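Local coordinates for ActII protein (PDB 2OPT), which is a TetR-like transcriptional repressor that binds actinorhodin and its biosynthetic precursor (S)-DNPA, and probably acts by binding regulatory DNA, at residues A146-S151 and D198-L203; L62-V67 and L91-L96; Q78-C83 and I207-L212; E22-L27 and L96-I101. All coordinates share one frame; numbering follows the deposited sequence.

Interaction 1 of 4, residues A146-S151 and D198-L203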
# COMPACT_ATOMS: atom_id res chain seq x y z
N ALA A 146 8.14 2.39 0.41
CA ALA A 146 9.03 2.58 1.55
C ALA A 146 8.93 1.44 2.51
O ALA A 146 9.95 0.93 2.96
CB ALA A 146 8.69 3.90 2.28
N LEU A 147 7.70 1.01 2.81
CA LEU A 147 7.48 -0.00 3.81
C LEU A 147 8.25 -1.23 3.38
O LEU A 147 8.85 -1.93 4.19
CB LEU A 147 5.99 -0.29 3.97
CG LEU A 147 5.41 -1.20 5.04
CD1 LEU A 147 6.01 -0.93 6.41
CD2 LEU A 147 3.89 -1.00 5.08
N GLU A 148 8.30 -1.43 2.07
CA GLU A 148 8.93 -2.60 1.52
C GLU A 148 10.43 -2.45 1.21
O GLU A 148 11.14 -3.43 1.20
CB GLU A 148 8.15 -3.06 0.31
CG GLU A 148 8.82 -2.88 -1.02
CD GLU A 148 8.53 -4.06 -1.88
OE1 GLU A 148 7.40 -4.10 -2.42
OE2 GLU A 148 9.40 -4.96 -1.97
N GLN A 149 10.92 -1.23 0.94
CA GLN A 149 12.37 -1.03 0.86
C GLN A 149 13.00 -1.40 2.20
O GLN A 149 14.12 -1.96 2.26
CB GLN A 149 12.75 0.41 0.40
CG GLN A 149 14.30 0.75 0.52
CD GLN A 149 14.84 1.70 -0.57
OE1 GLN A 149 16.06 1.89 -0.71
NE2 GLN A 149 13.94 2.29 -1.34
N SER A 150 12.25 -1.11 3.27
CA SER A 150 12.61 -1.46 4.65
C SER A 150 12.34 -2.93 5.00
O SER A 150 13.08 -3.52 5.78
CB SER A 150 11.90 -0.55 5.64
OG SER A 150 12.46 0.76 5.59
N SER A 151 11.28 -3.51 4.43
CA SER A 151 10.98 -4.94 4.61
C SER A 151 11.93 -5.87 3.82
O SER A 151 11.65 -7.07 3.67
CB SER A 151 9.52 -5.24 4.27
OG SER A 151 8.65 -4.84 5.32
N ASP A 198 15.08 1.62 -6.46
CA ASP A 198 15.14 2.86 -7.22
C ASP A 198 14.36 2.69 -8.53
O ASP A 198 13.58 3.56 -8.94
CB ASP A 198 16.57 3.18 -7.54
CG ASP A 198 17.33 3.82 -6.37
OD1 ASP A 198 16.74 4.05 -5.30
OD2 ASP A 198 18.55 4.09 -6.53
N ARG A 199 14.57 1.56 -9.16
CA ARG A 199 14.00 1.30 -10.44
C ARG A 199 12.51 1.17 -10.28
O ARG A 199 11.80 1.83 -11.00
CB ARG A 199 14.61 0.04 -11.07
CG ARG A 199 14.16 -0.26 -12.52
CD ARG A 199 14.34 0.94 -13.47
NE ARG A 199 13.84 0.58 -14.80
CZ ARG A 199 13.37 1.42 -15.72
NH1 ARG A 199 13.31 2.73 -15.50
NH2 ARG A 199 12.95 0.93 -16.89
N ARG A 200 12.03 0.36 -9.32
CA ARG A 200 10.57 0.21 -9.06
C ARG A 200 9.98 1.56 -8.73
O ARG A 200 9.04 2.00 -9.33
CB ARG A 200 10.30 -0.66 -7.83
CG ARG A 200 10.64 -2.12 -7.92
CD ARG A 200 10.68 -2.77 -6.49
NE ARG A 200 9.39 -2.71 -5.83
CZ ARG A 200 8.35 -3.51 -6.13
NH1 ARG A 200 8.49 -4.42 -7.09
NH2 ARG A 200 7.19 -3.38 -5.49
N PHE A 201 10.59 2.27 -7.81
CA PHE A 201 10.09 3.60 -7.48
C PHE A 201 9.93 4.53 -8.71
O PHE A 201 8.91 5.18 -8.87
CB PHE A 201 10.98 4.30 -6.46
CG PHE A 201 10.33 5.51 -5.86
CD1 PHE A 201 9.32 5.38 -4.94
CD2 PHE A 201 10.73 6.78 -6.25
CE1 PHE A 201 8.70 6.49 -4.41
CE2 PHE A 201 10.13 7.92 -5.72
CZ PHE A 201 9.14 7.78 -4.80
N GLU A 202 10.94 4.59 -9.58
CA GLU A 202 10.83 5.53 -10.69
C GLU A 202 9.80 5.07 -11.72
O GLU A 202 8.98 5.89 -12.18
CB GLU A 202 12.20 5.86 -11.30
CG GLU A 202 13.14 6.70 -10.37
CD GLU A 202 12.64 8.11 -9.94
OE1 GLU A 202 12.03 8.89 -10.72
OE2 GLU A 202 12.92 8.44 -8.77
N LEU A 203 9.76 3.76 -12.01
CA LEU A 203 8.73 3.23 -12.89
C LEU A 203 7.34 3.54 -12.37
O LEU A 203 6.50 4.01 -13.13
CB LEU A 203 8.84 1.69 -13.03
CG LEU A 203 9.74 1.16 -14.11
CD1 LEU A 203 9.90 -0.38 -14.04
CD2 LEU A 203 9.16 1.58 -15.47

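Interaction 2 of 4, residues L62-V67 and L91-L96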
# COMPACT_ATOMS: atom_id res chain seq x y z
N LEU A 62 7.48 15.25 8.87
CA LEU A 62 6.90 15.77 7.63
C LEU A 62 7.40 17.15 7.28
O LEU A 62 7.24 17.59 6.15
CB LEU A 62 5.39 15.83 7.75
CG LEU A 62 4.71 14.46 7.77
CD1 LEU A 62 3.14 14.60 7.79
CD2 LEU A 62 5.11 13.70 6.51
N THR A 63 8.02 17.82 8.25
CA THR A 63 8.75 19.02 7.98
C THR A 63 9.78 18.75 6.91
O THR A 63 10.15 19.67 6.19
CB THR A 63 9.46 19.58 9.26
OG1 THR A 63 9.71 20.96 9.03
CG2 THR A 63 10.81 18.91 9.53
N GLU A 64 10.27 17.50 6.82
CA GLU A 64 11.35 17.11 5.86
C GLU A 64 10.93 17.03 4.41
O GLU A 64 11.75 16.95 3.50
CB GLU A 64 11.92 15.74 6.27
CG GLU A 64 12.50 15.70 7.69
CD GLU A 64 13.25 14.39 8.02
OE1 GLU A 64 13.58 13.59 7.12
OE2 GLU A 64 13.53 14.19 9.21
N VAL A 65 9.63 16.98 4.18
CA VAL A 65 9.11 16.79 2.84
C VAL A 65 8.92 18.16 2.18
O VAL A 65 8.12 18.99 2.64
CB VAL A 65 7.73 16.10 2.85
CG1 VAL A 65 7.19 16.02 1.41
CG2 VAL A 65 7.84 14.74 3.51
N GLU A 66 9.62 18.40 1.09
CA GLU A 66 9.52 19.70 0.51
C GLU A 66 8.64 19.60 -0.77
O GLU A 66 8.95 18.86 -1.70
CB GLU A 66 10.92 20.31 0.35
CG GLU A 66 11.11 21.73 1.03
CD GLU A 66 11.38 21.70 2.55
OE1 GLU A 66 10.49 22.05 3.36
OE2 GLU A 66 12.51 21.35 2.94
N VAL A 67 7.52 20.31 -0.74
CA VAL A 67 6.60 20.39 -1.84
C VAL A 67 6.87 21.74 -2.49
O VAL A 67 6.78 22.78 -1.83
CB VAL A 67 5.12 20.32 -1.37
CG1 VAL A 67 4.22 20.25 -2.56
CG2 VAL A 67 4.92 19.08 -0.47
N LEU A 91 13.04 6.80 4.26
CA LEU A 91 14.35 6.13 4.24
C LEU A 91 15.26 6.61 5.36
O LEU A 91 16.18 5.87 5.79
CB LEU A 91 15.04 6.25 2.87
CG LEU A 91 14.34 5.50 1.71
CD1 LEU A 91 15.15 5.52 0.44
CD2 LEU A 91 14.02 4.08 2.07
N ALA A 92 15.02 7.82 5.83
CA ALA A 92 15.79 8.42 6.91
C ALA A 92 15.33 7.89 8.28
O ALA A 92 16.09 7.91 9.24
CB ALA A 92 15.65 9.92 6.85
N HIS A 93 14.09 7.41 8.36
CA HIS A 93 13.42 7.16 9.65
C HIS A 93 12.87 5.76 9.77
O HIS A 93 11.77 5.44 9.24
CB HIS A 93 12.34 8.22 9.98
CG HIS A 93 12.88 9.62 10.06
ND1 HIS A 93 13.67 10.05 11.10
CD2 HIS A 93 12.80 10.66 9.20
CE1 HIS A 93 14.04 11.29 10.89
NE2 HIS A 93 13.54 11.69 9.75
N ARG A 94 13.62 4.96 10.52
CA ARG A 94 13.31 3.58 10.82
C ARG A 94 11.87 3.45 11.27
O ARG A 94 11.47 4.12 12.25
CB ARG A 94 14.21 3.12 11.98
CG ARG A 94 13.92 1.70 12.50
CD ARG A 94 15.15 1.06 13.11
NE ARG A 94 14.83 -0.23 13.70
CZ ARG A 94 15.67 -0.98 14.42
NH1 ARG A 94 16.94 -0.61 14.66
NH2 ARG A 94 15.23 -2.12 14.90
N ASP A 95 11.09 2.61 10.58
CA ASP A 95 9.82 2.14 11.12
C ASP A 95 8.71 3.17 10.91
O ASP A 95 7.60 3.03 11.42
CB ASP A 95 9.95 1.81 12.61
CG ASP A 95 10.24 0.34 12.85
OD1 ASP A 95 10.17 -0.45 11.89
OD2 ASP A 95 10.53 -0.02 14.01
N LEU A 96 9.02 4.22 10.15
CA LEU A 96 8.17 5.40 10.08
C LEU A 96 6.96 5.15 9.18
O LEU A 96 5.86 5.62 9.46
CB LEU A 96 8.96 6.61 9.58
CG LEU A 96 8.19 7.93 9.49
CD1 LEU A 96 7.72 8.37 10.86
CD2 LEU A 96 9.05 9.01 8.85

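Interaction 3 of 4, residues Q78-C83 and I207-L212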
# COMPACT_ATOMS: atom_id res chain seq x y z
N GLN A 78 8.10 18.25 -10.98
CA GLN A 78 7.88 18.75 -9.62
C GLN A 78 7.11 17.73 -8.76
O GLN A 78 7.34 17.61 -7.56
CB GLN A 78 7.13 20.09 -9.65
CG GLN A 78 7.99 21.24 -9.99
CD GLN A 78 7.34 22.56 -9.68
OE1 GLN A 78 6.25 22.87 -10.15
NE2 GLN A 78 8.07 23.40 -8.97
N VAL A 79 6.15 17.04 -9.37
CA VAL A 79 5.44 15.95 -8.69
C VAL A 79 6.45 14.85 -8.36
O VAL A 79 6.57 14.42 -7.23
CB VAL A 79 4.25 15.46 -9.54
CG1 VAL A 79 3.44 14.41 -8.80
CG2 VAL A 79 3.32 16.63 -9.81
N LYS A 80 7.19 14.38 -9.34
CA LYS A 80 8.31 13.49 -9.02
C LYS A 80 9.13 13.94 -7.84
O LYS A 80 9.38 13.16 -6.91
CB LYS A 80 9.22 13.33 -10.23
CG LYS A 80 8.50 12.55 -11.33
CD LYS A 80 9.40 12.30 -12.55
CE LYS A 80 8.67 11.34 -13.50
NZ LYS A 80 9.55 11.14 -14.67
N GLU A 81 9.57 15.20 -7.89
CA GLU A 81 10.44 15.81 -6.86
C GLU A 81 9.84 15.69 -5.47
O GLU A 81 10.52 15.34 -4.50
CB GLU A 81 10.65 17.31 -7.14
CG GLU A 81 11.18 18.10 -5.90
CD GLU A 81 11.18 19.64 -6.05
OE1 GLU A 81 10.89 20.16 -7.14
OE2 GLU A 81 11.51 20.32 -5.06
N MET A 82 8.56 16.05 -5.37
CA MET A 82 7.83 15.99 -4.11
C MET A 82 7.69 14.55 -3.61
O MET A 82 7.73 14.30 -2.41
CB MET A 82 6.45 16.63 -4.27
CG MET A 82 5.40 16.12 -3.30
SD MET A 82 3.73 16.52 -3.82
CE MET A 82 3.29 15.03 -4.72
N CYS A 83 7.52 13.62 -4.54
CA CYS A 83 7.40 12.21 -4.19
C CYS A 83 8.73 11.64 -3.72
O CYS A 83 8.78 10.85 -2.78
CB CYS A 83 6.88 11.40 -5.39
SG CYS A 83 5.12 11.61 -5.73
N ILE A 207 4.53 5.89 -14.21
CA ILE A 207 3.24 5.34 -14.53
C ILE A 207 2.12 6.22 -13.99
O ILE A 207 1.22 6.58 -14.72
CB ILE A 207 3.10 3.89 -14.02
CG1 ILE A 207 4.03 2.96 -14.83
CG2 ILE A 207 1.66 3.43 -14.12
CD1 ILE A 207 4.25 1.60 -14.22
N ILE A 208 2.18 6.55 -12.70
CA ILE A 208 1.07 7.31 -12.04
C ILE A 208 0.95 8.72 -12.61
O ILE A 208 -0.14 9.19 -12.88
CB ILE A 208 1.26 7.37 -10.51
CG1 ILE A 208 1.22 5.94 -9.94
CG2 ILE A 208 0.27 8.38 -9.89
CD1 ILE A 208 1.65 5.76 -8.43
N ILE A 209 2.09 9.38 -12.82
CA ILE A 209 2.13 10.76 -13.37
C ILE A 209 1.59 10.78 -14.82
O ILE A 209 0.71 11.60 -15.15
CB ILE A 209 3.56 11.35 -13.25
CG1 ILE A 209 3.89 11.65 -11.78
CG2 ILE A 209 3.68 12.70 -14.00
CD1 ILE A 209 5.33 11.84 -11.57
N ALA A 210 2.05 9.87 -15.69
CA ALA A 210 1.48 9.77 -17.03
C ALA A 210 -0.05 9.55 -16.96
O ALA A 210 -0.80 10.11 -17.74
CB ALA A 210 2.14 8.59 -17.84
N GLY A 211 -0.51 8.73 -16.04
CA GLY A 211 -1.95 8.39 -15.99
C GLY A 211 -2.73 9.57 -15.49
O GLY A 211 -3.85 9.78 -15.90
N LEU A 212 -2.16 10.34 -14.57
CA LEU A 212 -2.76 11.60 -14.11
C LEU A 212 -2.88 12.65 -15.23
O LEU A 212 -3.97 13.21 -15.45
CB LEU A 212 -1.96 12.20 -12.92
CG LEU A 212 -2.10 11.47 -11.57
CD1 LEU A 212 -1.09 12.06 -10.54
CD2 LEU A 212 -3.51 11.53 -11.01

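Interaction 4 of 4, residues E22-L27 and L96-I101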
# COMPACT_ATOMS: atom_id res chain seq x y z
N GLU A 22 16.33 2.55 17.40
CA GLU A 22 15.93 1.30 18.02
C GLU A 22 14.59 0.73 17.52
O GLU A 22 14.23 -0.42 17.82
CB GLU A 22 15.95 1.44 19.54
CG GLU A 22 17.34 1.71 20.13
CD GLU A 22 17.27 1.93 21.62
OE1 GLU A 22 16.46 1.24 22.27
OE2 GLU A 22 17.98 2.80 22.14
N GLY A 23 13.88 1.50 16.72
CA GLY A 23 12.70 0.96 16.09
C GLY A 23 11.48 1.18 16.96
O GLY A 23 11.59 1.54 18.12
N LEU A 24 10.33 1.00 16.35
CA LEU A 24 9.06 1.28 16.96
C LEU A 24 8.76 0.48 18.23
O LEU A 24 8.01 0.95 19.10
CB LEU A 24 7.96 1.01 15.91
CG LEU A 24 6.50 1.37 16.21
CD1 LEU A 24 6.27 2.83 16.60
CD2 LEU A 24 5.66 1.03 15.03
N ASP A 25 9.28 -0.74 18.36
CA ASP A 25 8.84 -1.52 19.52
C ASP A 25 9.55 -1.04 20.80
O ASP A 25 8.97 -1.09 21.88
CB ASP A 25 8.98 -3.03 19.30
CG ASP A 25 8.01 -3.57 18.24
OD1 ASP A 25 6.95 -2.98 17.97
OD2 ASP A 25 8.31 -4.63 17.67
N ALA A 26 10.76 -0.52 20.64
CA ALA A 26 11.56 0.08 21.70
C ALA A 26 10.96 1.36 22.24
O ALA A 26 11.34 1.81 23.33
CB ALA A 26 12.96 0.35 21.19
N LEU A 27 10.04 1.97 21.47
CA LEU A 27 9.46 3.25 21.87
C LEU A 27 8.19 3.03 22.68
O LEU A 27 7.10 2.98 22.10
CB LEU A 27 9.20 4.14 20.65
CG LEU A 27 8.58 5.52 20.93
CD1 LEU A 27 9.44 6.33 21.85
CD2 LEU A 27 8.34 6.27 19.61
N LEU A 96 9.02 4.22 10.15
CA LEU A 96 8.17 5.40 10.08
C LEU A 96 6.96 5.15 9.18
O LEU A 96 5.86 5.62 9.46
CB LEU A 96 8.96 6.61 9.58
CG LEU A 96 8.19 7.93 9.49
CD1 LEU A 96 7.72 8.37 10.86
CD2 LEU A 96 9.05 9.01 8.85
N ALA A 97 7.18 4.42 8.09
CA ALA A 97 6.10 4.01 7.21
C ALA A 97 5.09 3.13 7.94
O ALA A 97 3.92 3.08 7.59
CB ALA A 97 6.65 3.29 5.99
N ARG A 98 5.57 2.43 8.97
CA ARG A 98 4.70 1.58 9.79
C ARG A 98 3.75 2.47 10.56
O ARG A 98 2.60 2.16 10.75
CB ARG A 98 5.52 0.75 10.78
CG ARG A 98 5.85 -0.66 10.37
CD ARG A 98 6.62 -1.39 11.49
NE ARG A 98 5.74 -1.77 12.61
CZ ARG A 98 6.12 -2.37 13.74
NH1 ARG A 98 7.39 -2.69 13.96
NH2 ARG A 98 5.22 -2.66 14.66
N ILE A 99 4.24 3.60 11.04
CA ILE A 99 3.38 4.52 11.78
C ILE A 99 2.45 5.23 10.82
O ILE A 99 1.28 5.44 11.12
CB ILE A 99 4.28 5.58 12.48
CG1 ILE A 99 5.17 4.93 13.53
CG2 ILE A 99 3.48 6.73 13.04
CD1 ILE A 99 6.28 5.87 14.01
N ALA A 100 3.01 5.65 9.67
CA ALA A 100 2.30 6.43 8.67
C ALA A 100 1.15 5.72 8.02
O ALA A 100 0.19 6.36 7.62
CB ALA A 100 3.25 6.88 7.59
N ILE A 101 1.25 4.41 7.86
CA ILE A 101 0.36 3.67 6.94
C ILE A 101 -1.15 3.76 7.27
O ILE A 101 -2.02 3.73 6.35
CB ILE A 101 0.86 2.19 6.76
CG1 ILE A 101 0.33 1.50 5.47
CG2 ILE A 101 0.76 1.36 8.08
CD1 ILE A 101 -0.95 2.03 4.88

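Interaction 1 of 4, residues A146-S151 and D198-L203
Arg-200 NH2 meets Glu-148 OE1 at 3.2 Å, and this salt bridge joins the last turn of helix 128-150 to the start of helix 197-219. The two side chains cross nearly at right angles, and the carboxylate and guanidinium planes are 42° apart. Both carboxylate oxygens stand on the same side of the guanidinium plane, well out of it, OE2 farther off over the face. No N-H is aimed at the carboxylate, so the attraction is one of charge without a directed hydrogen bond. The arginine is bent at its third torsion (chi3 62°), which swings its flat end across the acid. Arginine suits this place because its charge is spread over three nitrogens and can serve several acids at once. Its NE pairs with Glu-145, one turn before Glu-148 on the same helix, and a weak, long ion pair runs from NH1 to Asp-136 of the second subunit. The shared positive charge probably favours keeping these acids ionised. Just beyond Glu-148 the helix finishes, with Leu-147 O accepting both Ser-151 N and, at 3.1 Å, Ser-151 OG from opposite faces of the carbonyl. Helix 75-92 borders both segments: Ala-146 rests on Phe-90, and Phe-201 touches Arg-84 and Arg-87. The bridge, close to the dimer interface, thus spans helices 128-150 and 197-219 of the C-terminal domain, with helix 75-92 packed beside both.

Interaction 2 of 4, residues L62-V67 and L91-L96
Glu-64 OE2 accepts a short hydrogen bond of 2.6 Å from His-93 NE2, with an N-H...O angle of 157°. The side chains come from opposite directions. The oxygen lies near the imidazole plane, at the ring edge, and receives the bond on its syn side, although the ring nitrogen sits 30° out of the carboxylate plane. Beyond CG the glutamate chain is extended (chi2 -172°), which carries its acid across a gap that the backbones leave wide: Glu-64 CA and Ala-92 CA, the nearest such pair, are 9.8 Å apart. Beside the bond, Ala-92 CB touches Glu-64 OE1 at 4.2 Å; its small methyl group can sit next to the acid without crowding it. This His-carboxylate hydrogen bond ties segment 62-67, by which the chain leaves the DNA-binding part of the TetR fold, to the loop just past helix 75-92. Histidine suits the position because it has a nitrogen on each side: ND1 bonds to Asp-20 OD1 of helix 8-22. With carboxylates at both nitrogens, the imidazole may well carry a positive charge. Farther out, Leu-16 and Val-61 pack against the His-93 side chain, and Met-89 touches Glu-64. The histidine also opens a type II turn, His-93 to Leu-96, in which Leu-96 N returns to His-93 O at 3.1 Å.

Interaction 3 of 4, residues Q78-C83 and I207-L212
Ile-209 of helix 197-219 projects from its CB toward helix 75-92, where Val-79 and Lys-80 receive it. The contact is plain helix-to-helix packing within the all-helical C-terminal domain of the TetR fold, and the closest backbones are those of Val-79 and Ile-209, whose CA atoms lie 7.7 Å apart. From CB the chain leaves with CG1 anti to the carbonyl carbon (chi1 -71°), a choice that directs the longer branch at the facing helix. CG1 then meets Val-79 CG1 at 4.1 Å, an ordinary contact between apolar groups whose side chains slide past each other in opposite directions. CD1, the next atom, reaches Lys-80. It presses on Lys-80 CG at 3.3 Å, tighter than usual for two carbons, and lies 3.9 Å from Lys-80 CE.

Branched side chains suit this seam, since they offer stiff, compact apolar surfaces to a buried interface. A lysine fits at its edge because the extended aliphatic part of its chain can lie against the isoleucine while the ammonium group extends past it, with Glu-77 in a weak, long ion pair. Lys-80 also packs on Leu-205 and Glu-206, one turn earlier on helix 197-219. Leu-138 of helix 128-150 touches both Val-79 and Ile-208, while Ile-207, Ala-210 and Leu-212 pack on the second subunit. The tip methyl of Ile-209 also approaches the backbone of helix 75-92, with CD1 3.9 Å from Lys-80 N.

Interaction 4 of 4, residues E22-L27 and L96-I101
Leu-24 CA lies 8.1 Å from Leu-96 CA, just after Gly-23 leaves helix 8-22 at a positive phi (90°) where a side chain would jam against the preceding carbonyl. The two methyls of Leu-24 part company. CD1 packs on Ile-99 CG1 at 3.9 Å, and CD2 sits over one face of the Arg-98 guanidinium, offset toward the rim, 3.7 Å from CZ. A leucine suits this fork, one arm facing the buried isoleucine and the other lying against the flat group of an exposed arginine. Arg-98 bends at its third torsion (chi3 75°), folding its end over the methyl. Asp-25 OD1 approaches that guanidinium at its edge, near the plane, but at 3.7 Å from NH2 the salt bridge is long; the carboxylate plane is turned 76° from it. The pairing suits a surface position, where a loose attraction can lie beside an apolar contact. Segment 22-27 leads into the predicted helix-turn-helix, so this contact joins the DNA-binding part to the C-terminal domain. Leu-19 of helix 8-22 touches both Leu-24 and Ile-99, Leu-54 of helix 50-61 packs on Leu-24, and Phe-90 of helix 75-92 backs helix 96-100 at Ala-97 and Ala-100.

Overall arrangement
Helix 75-92 and the chain just after it run through interactions 2, 3 and 4. Interaction 3 lies on its earlier part and interaction 2 at its end, with centres about 18 Å apart; Val-67 CG1 of interaction 2 touches Met-82 SD of interaction 3 at 4.0 Å. Interactions 2 and 4 share Leu-96, about 12 Å between centres, and Asp-95 OD2 probably hydrogen-bonds Leu-24 N. Interactions 1 and 3 both use helix 197-219 and border the second subunit. In interaction 1, Gln-149 packs on Leu-91 of interaction 2, and Leu-147 on Ala-97 and Arg-98 of interaction 4. Interactions 3 and 4, centres about 27 Å apart, lie on opposite sides of the chain's centre, interaction 3 toward the second subunit, interaction 4 beside the DNA-binding part.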